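Local coordinates for uncharacterized protein (Bacteroides uniformis ATCC 8492, PDB 4Q68), which probably acts as an N-acetylmuramoyl-L-alanine amidase of the NlpC/P60 type, cutting the bond between sugar and peptide in bacterial cell-wall peptidoglycan, at residues H156-A161 with D166-I171; L202-S207 with K211-S216. All coordinates share one frame; numbering follows the deposited sequence. Where two conformers were deposited one is given.

Contact 1 (H156-A161 with D166-I171); sequences HYLPKA and DGLPWI
Leu158 meets Leu168 tip to tip, CD2 against CD1 at 3.8 Å, and this methyl pair is the tight part of a small, wholly apolar contact that buries 113 Å² in all. Leu158 is the one residue of 156-161 that takes part. Its CG stands anti to the backbone N (chi1 -177°), which carries both methyls across toward the loop 166-171. CD2 also approaches CD1 of Ile171 at 4.3 Å, while CD1 comes to the edge of the Trp170 indole, near the ring plane, with CZ2 4.2 Å away. These two approaches are looser than the leucine pair, and the backbones stay well apart, Leu158 CA lying 10.6 Å from Leu168 CA. The loop presents its three side chains together because residues 168-171 form a type I turn, closed by Ile171 N to Leu168 O at 2.9 Å. Within it, Leu168 CB and Ile171 CG1 lie over one face of the indole. Leu158 and Ile171 are buried, whereas Leu168 and Trp170 remain partly open to solvent. Leu158 belongs to the short strand 158-159, paired with strand 230-238; Trp170 packs on helix 107-111, and Ile171 reaches Leu201 of strand 200-207.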
# COMPACT_ATOMS: atom_id res chain seq x y z
N HIS A 156 -3.80 8.89 11.83
CA HIS A 156 -4.29 7.91 12.78
C HIS A 156 -3.81 6.53 12.41
O HIS A 156 -3.69 6.19 11.23
CB HIS A 156 -5.80 7.94 12.82
CG HIS A 156 -6.35 9.21 13.37
ND1 HIS A 156 -7.12 9.23 14.51
CD2 HIS A 156 -6.27 10.49 12.95
CE1 HIS A 156 -7.47 10.48 14.78
NE2 HIS A 156 -6.96 11.26 13.85
N TYR A 157 -3.55 5.71 13.42
CA TYR A 157 -3.15 4.33 13.17
C TYR A 157 -3.62 3.49 14.35
O TYR A 157 -3.98 4.03 15.40
CB TYR A 157 -1.62 4.19 12.97
CG TYR A 157 -0.80 4.25 14.24
CD1 TYR A 157 -0.77 5.39 15.02
CD2 TYR A 157 -0.11 3.15 14.68
CE1 TYR A 157 -0.06 5.43 16.21
CE2 TYR A 157 0.61 3.19 15.87
CZ TYR A 157 0.62 4.33 16.63
OH TYR A 157 1.31 4.38 17.83
N LEU A 158 -3.62 2.18 14.17
CA LEU A 158 -3.98 1.25 15.22
C LEU A 158 -2.69 0.59 15.70
O LEU A 158 -2.07 -0.16 14.95
CB LEU A 158 -4.93 0.18 14.67
CG LEU A 158 -5.44 -0.82 15.72
CD1 LEU A 158 -6.37 -0.16 16.73
CD2 LEU A 158 -6.13 -1.98 15.03
N PRO A 159 -2.26 0.87 16.95
CA PRO A 159 -1.07 0.19 17.47
C PRO A 159 -1.27 -1.31 17.50
O PRO A 159 -2.37 -1.79 17.78
CB PRO A 159 -0.93 0.76 18.89
CG PRO A 159 -1.66 2.07 18.83
CD PRO A 159 -2.82 1.84 17.91
N LYS A 160 -0.21 -2.06 17.26
CA LYS A 160 -0.37 -3.49 17.09
C LYS A 160 -0.94 -4.21 18.31
O LYS A 160 -1.67 -5.18 18.14
CB LYS A 160 0.91 -4.15 16.60
CG LYS A 160 2.07 -4.12 17.53
CD LYS A 160 3.19 -4.84 16.82
CE LYS A 160 4.46 -4.84 17.60
NZ LYS A 160 5.58 -5.37 16.77
N ALA A 161 -0.66 -3.74 19.52
CA ALA A 161 -1.22 -4.38 20.71
C ALA A 161 -2.74 -4.26 20.80
O ALA A 161 -3.36 -5.03 21.52
CB ALA A 161 -0.58 -3.85 21.97
N ASP A 166 -8.96 -11.84 16.16
CA ASP A 166 -10.26 -11.86 15.49
C ASP A 166 -10.66 -10.48 14.96
O ASP A 166 -11.83 -10.23 14.62
CB ASP A 166 -11.34 -12.45 16.42
CG ASP A 166 -11.17 -13.94 16.66
OD1 ASP A 166 -10.24 -14.60 16.11
OD2 ASP A 166 -12.01 -14.48 17.40
N GLY A 167 -9.69 -9.58 14.83
CA GLY A 167 -9.93 -8.30 14.22
C GLY A 167 -10.78 -7.38 15.06
O GLY A 167 -10.89 -7.54 16.28
N LEU A 168 -11.36 -6.39 14.39
CA LEU A 168 -12.26 -5.42 15.02
C LEU A 168 -13.40 -5.20 14.06
O LEU A 168 -13.20 -5.27 12.85
CB LEU A 168 -11.54 -4.10 15.29
CG LEU A 168 -10.42 -4.14 16.32
CD1 LEU A 168 -9.61 -2.86 16.29
CD2 LEU A 168 -10.96 -4.42 17.72
N PRO A 169 -14.60 -4.88 14.58
CA PRO A 169 -15.75 -4.83 13.68
C PRO A 169 -15.71 -3.72 12.63
O PRO A 169 -16.44 -3.80 11.65
CB PRO A 169 -16.94 -4.64 14.64
CG PRO A 169 -16.35 -4.10 15.88
CD PRO A 169 -14.99 -4.70 15.99
N TRP A 170 -14.86 -2.72 12.82
CA TRP A 170 -14.70 -1.67 11.84
C TRP A 170 -13.63 -1.95 10.78
O TRP A 170 -13.45 -1.16 9.87
CB TRP A 170 -14.44 -0.33 12.53
CG TRP A 170 -13.31 -0.29 13.49
CD1 TRP A 170 -13.40 -0.41 14.84
CD2 TRP A 170 -11.94 -0.02 13.21
NE1 TRP A 170 -12.17 -0.25 15.42
CE2 TRP A 170 -11.25 -0.02 14.43
CE3 TRP A 170 -11.23 0.22 12.03
CZ2 TRP A 170 -9.88 0.23 14.52
CZ3 TRP A 170 -9.87 0.47 12.12
CH2 TRP A 170 -9.21 0.46 13.36
N ILE A 171 -12.92 -3.08 10.91
CA ILE A 171 -12.03 -3.57 9.87
C ILE A 171 -12.82 -4.63 9.12
O ILE A 171 -13.30 -5.59 9.75
CB ILE A 171 -10.73 -4.16 10.43
CG1 ILE A 171 -9.98 -3.11 11.25
CG2 ILE A 171 -9.88 -4.72 9.29
CD1 ILE A 171 -8.81 -3.64 12.04

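Contact 2 (L202-S207 with K211-S216); sequences LLVHAS and KKVVVS
Strands 202-207 and 212-215 run antiparallel, their axes 4.5 Å apart at the closest, with paired backbone bonds at His205 and Val214 and a G1 bulge where Lys211 and Lys212 both face Ser207. At the bulge Ser207 N gives a bond to Lys212 O, but the bonds that Lys211 N and Lys212 N return to Ser207 O are weak. On one face Val204 and Ala206 lie opposite Val215 and Val213; Ala206 CB meets Val213 CG2 at 4.1 Å. At the far end Leu202 crosses Val215, CD1 against CG1 at 3.5 Å. On the other face His205 and Val214 lie side by side, and CG2 of Val214 comes obliquely to the imidazole, 3.6 Å from NE2. Chi1 of 69° sets this ring between its own N and carbonyl carbon, and His205 ND1 is hydrogen-bonded to NE2 of His190 on strand 188-197. Ser216 extends the ladder with its side chain: Leu203 N bonds to OG at 3.0 Å, almost straight at 174°, while Ser216 N bonds to Leu203 O at 2.9 Å. OG also bonds to Val218 O. Loss of this hydroxyl to an alanine is likely to leave Leu203 N and Val218 O without their shared partner and the hairpin's open end less firmly tied. The chemistry implies a two-sided hairpin, apolar on the valine and alanine face, with the other fixing an imidazole between Val214 and His190.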
# COMPACT_ATOMS: atom_id res chain seq x y z
N LEU A 202 -7.01 -12.42 8.91
CA LEU A 202 -5.82 -12.79 8.16
C LEU A 202 -5.52 -11.71 7.13
O LEU A 202 -6.28 -10.76 6.94
CB LEU A 202 -6.01 -14.13 7.46
CG LEU A 202 -6.56 -15.28 8.29
CD1 LEU A 202 -6.63 -16.53 7.45
CD2 LEU A 202 -5.71 -15.51 9.54
N LEU A 203 -4.37 -11.84 6.49
CA LEU A 203 -3.96 -10.93 5.43
C LEU A 203 -3.69 -11.71 4.14
O LEU A 203 -2.99 -12.72 4.16
CB LEU A 203 -2.70 -10.18 5.85
CG LEU A 203 -2.42 -8.90 5.07
CD1 LEU A 203 -3.43 -7.82 5.44
CD2 LEU A 203 -1.01 -8.41 5.34
N VAL A 204 -4.27 -11.24 3.04
CA VAL A 204 -3.90 -11.68 1.71
C VAL A 204 -2.82 -10.72 1.25
O VAL A 204 -3.03 -9.51 1.21
CB VAL A 204 -5.10 -11.66 0.75
CG1 VAL A 204 -4.67 -11.99 -0.66
CG2 VAL A 204 -6.15 -12.63 1.24
N HIS A 205 -1.62 -11.22 0.95
CA HIS A 205 -0.50 -10.35 0.68
C HIS A 205 0.58 -11.04 -0.11
O HIS A 205 0.67 -12.27 -0.14
CB HIS A 205 0.06 -9.78 1.99
CG HIS A 205 0.75 -10.79 2.86
ND1 HIS A 205 2.06 -10.63 3.24
CD2 HIS A 205 0.33 -11.95 3.40
CE1 HIS A 205 2.42 -11.65 3.99
NE2 HIS A 205 1.39 -12.47 4.10
N ALA A 206 1.40 -10.24 -0.77
CA ALA A 206 2.58 -10.73 -1.48
C ALA A 206 3.71 -10.88 -0.47
O ALA A 206 4.21 -9.89 0.06
CB ALA A 206 2.96 -9.81 -2.61
N SER A 207 4.08 -12.14 -0.23
CA SER A 207 5.06 -12.50 0.79
C SER A 207 6.42 -12.76 0.15
O SER A 207 6.56 -13.67 -0.65
CB SER A 207 4.60 -13.77 1.51
OG SER A 207 5.66 -14.30 2.29
N LYS A 211 7.61 -16.22 -1.28
CA LYS A 211 7.91 -16.00 -2.69
C LYS A 211 6.66 -15.96 -3.57
O LYS A 211 6.75 -16.17 -4.78
CB LYS A 211 8.91 -17.05 -3.20
CG LYS A 211 10.21 -17.11 -2.42
CD LYS A 211 11.11 -18.21 -2.93
CE LYS A 211 12.51 -18.12 -2.37
NZ LYS A 211 12.54 -18.31 -0.89
N LYS A 212 5.51 -15.64 -2.98
CA LYS A 212 4.26 -15.61 -3.72
C LYS A 212 3.17 -14.93 -2.90
O LYS A 212 3.36 -14.65 -1.71
CB LYS A 212 3.82 -17.03 -4.10
CG LYS A 212 3.40 -17.90 -2.92
CD LYS A 212 3.35 -19.37 -3.28
CE LYS A 212 2.90 -20.19 -2.09
NZ LYS A 212 3.05 -21.64 -2.31
N VAL A 213 2.03 -14.69 -3.54
CA VAL A 213 0.86 -14.17 -2.85
C VAL A 213 0.20 -15.30 -2.06
O VAL A 213 -0.07 -16.38 -2.61
CB VAL A 213 -0.13 -13.56 -3.85
CG1 VAL A 213 -1.39 -13.06 -3.16
CG2 VAL A 213 0.51 -12.43 -4.65
N VAL A 214 -0.07 -15.03 -0.79
CA VAL A 214 -0.59 -16.02 0.15
C VAL A 214 -1.72 -15.44 0.99
O VAL A 214 -1.87 -14.22 1.12
CB VAL A 214 0.50 -16.53 1.12
CG1 VAL A 214 1.66 -17.14 0.35
CG2 VAL A 214 0.99 -15.42 2.05
N VAL A 215 -2.49 -16.35 1.58
CA VAL A 215 -3.27 -16.07 2.78
C VAL A 215 -2.34 -16.33 3.96
O VAL A 215 -1.75 -17.40 4.07
CB VAL A 215 -4.49 -17.00 2.89
CG1 VAL A 215 -5.21 -16.79 4.21
CG2 VAL A 215 -5.43 -16.82 1.72
N SER A 216 -2.20 -15.37 4.86
CA SER A 216 -1.31 -15.56 5.99
C SER A 216 -1.71 -16.77 6.82
O SER A 216 -2.88 -17.05 7.04
CB SER A 216 -1.25 -14.29 6.85
OG SER A 216 -2.49 -13.97 7.43

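Contact 1 closes before contact 2 opens along the chain, and their centres lie 19 Å apart. The nearest atoms are about 7 Å from each other, so the two do not touch. Both nevertheless reach the same antiparallel sheet. Contact 1 fastens the loop leading to strand 176-181 against strand 158-159, a partner of strand 230-238; contact 2 is the hairpin of strands 200-207 and 212-215, joined to the rest through strand 188-197. Strands 176-181 and 230-238 complete the path between them. Strand 200-207 is a common element: its start lies beside the loop of contact 1 and its later part forms contact 2. Both are local contacts at different places on one sheet of the amidase-like fold.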